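Local coordinates for uncharacterized protein Rv2277c (Mycobacterium tuberculosis, PDB 5VUG) that probably hydrolyses phosphoric diesters, as a TIM-barrel member of the glycerophosphodiester phosphodiesterase family, although its own role remains uncharacterised, at residues Y257-A260 / H261-L265. Numbering follows the deposited sequence.
Sequences YRLA and HKIGL
Ala260 O accepts the bond from Leu265 N that closes helix 254-263, at 3.0 Å and an N-H...O angle of 150°. Inside this 6→1 bond lies a 5→2 bond, Gly264 N to His261 O at 3.2 Å, and with Gly264 at positive phi the two make a Schellman motif. Gly264 N also makes an additional, weak bond to Ala260 O. Ahead of the motif the regular i to i+4 ladder holds, with His261 N on Tyr257 O, Lys262 N on Arg258 O and Ile263 N on Leu259 O.

Once the chain has turned, Leu265 folds back so that its CD1 lies 3.6 Å from Ala260 CB, an apolar contact that brackets the Schellman turn. Along the last helical turn, Leu259 CD1 meets the CG2 branch of Ile263 at 3.9 Å. Ile263 carries CG1 between its backbone N and carbonyl carbon (chi1 70°), which lays that methylene 3.3 Å from Leu259 O. Beyond the segment, Ile263 and Leu265 both touch Val235 of helix 232-239.

On another side of the helix, Tyr257 and His261 run side by side. Their rings are inclined at 62°, and Tyr257 OH sits in the imidazole plane at its edge, 3.5 Å from His261 CD2. The far nitrogen, His261 NE2, is hydrogen-bonded to Asp10 OD1, while the phenol ring stacks on Trp279.

Helix 254-263 connects parallel strands 245-249 and 267-270 in a beta-alpha-beta unit of the barrel. The Schellman pair, on Ala260 O and His261 O, and the Leu265-Ala260 contact close its C-terminal end, and the chain, leaving the helix at Gly264, runs on to strand 267-270. The Asp10 carboxylate would probably favour a proton on His261 NE2, and their bond ties the aromatic pair to the N-terminal segment.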
loop_
_atom_site.group_PDB
_atom_site.type_symbol
_atom_site.label_atom_id
_atom_site.label_comp_id
_atom_site.label_asym_id
_atom_site.label_seq_id
_atom_site.Cartn_x
_atom_site.Cartn_y
_atom_site.Cartn_z
ATOM N N TYR A 257 4.491 -7.852 22.133
ATOM C CA TYR A 257 3.579 -7.750 23.269
ATOM C C TYR A 257 3.566 -6.343 23.851
ATOM O O TYR A 257 2.497 -5.799 24.145
ATOM C CB TYR A 257 3.922 -8.778 24.346
ATOM C CG TYR A 257 2.991 -8.679 25.533
ATOM C CD1 TYR A 257 1.678 -9.156 25.456
ATOM C CD2 TYR A 257 3.403 -8.075 26.714
ATOM C CE1 TYR A 257 0.814 -9.043 26.532
ATOM C CE2 TYR A 257 2.558 -7.963 27.789
ATOM C CZ TYR A 257 1.268 -8.446 27.700
ATOM O OH TYR A 257 0.446 -8.324 28.788
ATOM N N ARG A 258 4.742 -5.728 24.011
ATOM C CA ARG A 258 4.796 -4.380 24.569
ATOM C C ARG A 258 4.039 -3.384 23.705
ATOM O O ARG A 258 3.339 -2.505 24.229
ATOM C CB ARG A 258 6.247 -3.943 24.733
ATOM C CG ARG A 258 6.933 -4.695 25.835
ATOM C CD ARG A 258 8.410 -4.377 25.912
ATOM N NE ARG A 258 9.035 -5.231 26.908
ATOM C CZ ARG A 258 10.341 -5.433 27.018
ATOM N NH1 ARG A 258 11.181 -4.832 26.187
ATOM N NH2 ARG A 258 10.804 -6.238 27.967
ATOM N N LEU A 259 4.167 -3.497 22.381
ATOM C CA LEU A 259 3.409 -2.617 21.497
ATOM C C LEU A 259 1.909 -2.812 21.689
ATOM O O LEU A 259 1.167 -1.842 21.883
ATOM C CB LEU A 259 3.823 -2.845 20.042
ATOM C CG LEU A 259 3.006 -2.123 18.968
ATOM C CD1 LEU A 259 3.090 -0.603 19.125
ATOM C CD2 LEU A 259 3.482 -2.547 17.595
ATOM N N ALA A 260 1.450 -4.070 21.661
ATOM C CA ALA A 260 0.025 -4.366 21.821
ATOM C C ALA A 260 -0.508 -3.834 23.144
ATOM O O ALA A 260 -1.618 -3.288 23.211
ATOM C CB ALA A 260 -0.190 -5.880 21.765
ATOM N N HIS A 261 0.271 -4.000 24.212
ATOM C CA HIS A 261 -0.133 -3.516 25.524
ATOM C C HIS A 261 -0.214 -1.993 25.548
ATOM O O HIS A 261 -1.182 -1.418 26.063
ATOM C CB HIS A 261 0.874 -4.015 26.556
ATOM C CG HIS A 261 0.388 -3.924 27.962
ATOM N ND1 HIS A 261 0.250 -2.724 28.625
ATOM C CD2 HIS A 261 -0.003 -4.885 28.832
ATOM C CE1 HIS A 261 -0.196 -2.952 29.846
ATOM N NE2 HIS A 261 -0.356 -4.255 29.997
ATOM N N LYS A 262 0.805 -1.325 25.000
ATOM C CA LYS A 262 0.857 0.136 25.033
ATOM C C LYS A 262 -0.319 0.747 24.286
ATOM O O LYS A 262 -0.901 1.747 24.730
ATOM C CB LYS A 262 2.172 0.619 24.422
ATOM C CG LYS A 262 2.292 2.146 24.324
ATOM C CD LYS A 262 3.593 2.578 23.639
ATOM C CE LYS A 262 3.598 2.225 22.150
ATOM N NZ LYS A 262 4.866 2.630 21.455
ATOM N N ILE A 263 -0.683 0.167 23.143
ATOM C CA ILE A 263 -1.762 0.734 22.337
ATOM C C ILE A 263 -3.135 0.204 22.722
ATOM O O ILE A 263 -4.144 0.688 22.188
ATOM C CB ILE A 263 -1.493 0.604 20.824
ATOM C CG1 ILE A 263 -1.581 -0.861 20.371
ATOM C CG2 ILE A 263 -0.134 1.197 20.485
ATOM C CD1 ILE A 263 -1.258 -1.065 18.895
ATOM N N GLY A 264 -3.211 -0.767 23.625
ATOM C CA GLY A 264 -4.498 -1.219 24.112
ATOM C C GLY A 264 -5.243 -2.188 23.219
ATOM O O GLY A 264 -6.479 -2.154 23.184
ATOM N N LEU A 265 -4.540 -3.048 22.481
ATOM C CA LEU A 265 -5.235 -4.118 21.776
ATOM C C LEU A 265 -5.994 -4.988 22.771
ATOM O O LEU A 265 -5.502 -5.291 23.861
ATOM C CB LEU A 265 -4.246 -4.990 21.008
ATOM C CG LEU A 265 -3.458 -4.341 19.873
ATOM C CD1 LEU A 265 -2.633 -5.399 19.138
ATOM C CD2 LEU A 265 -4.378 -3.600 18.910
#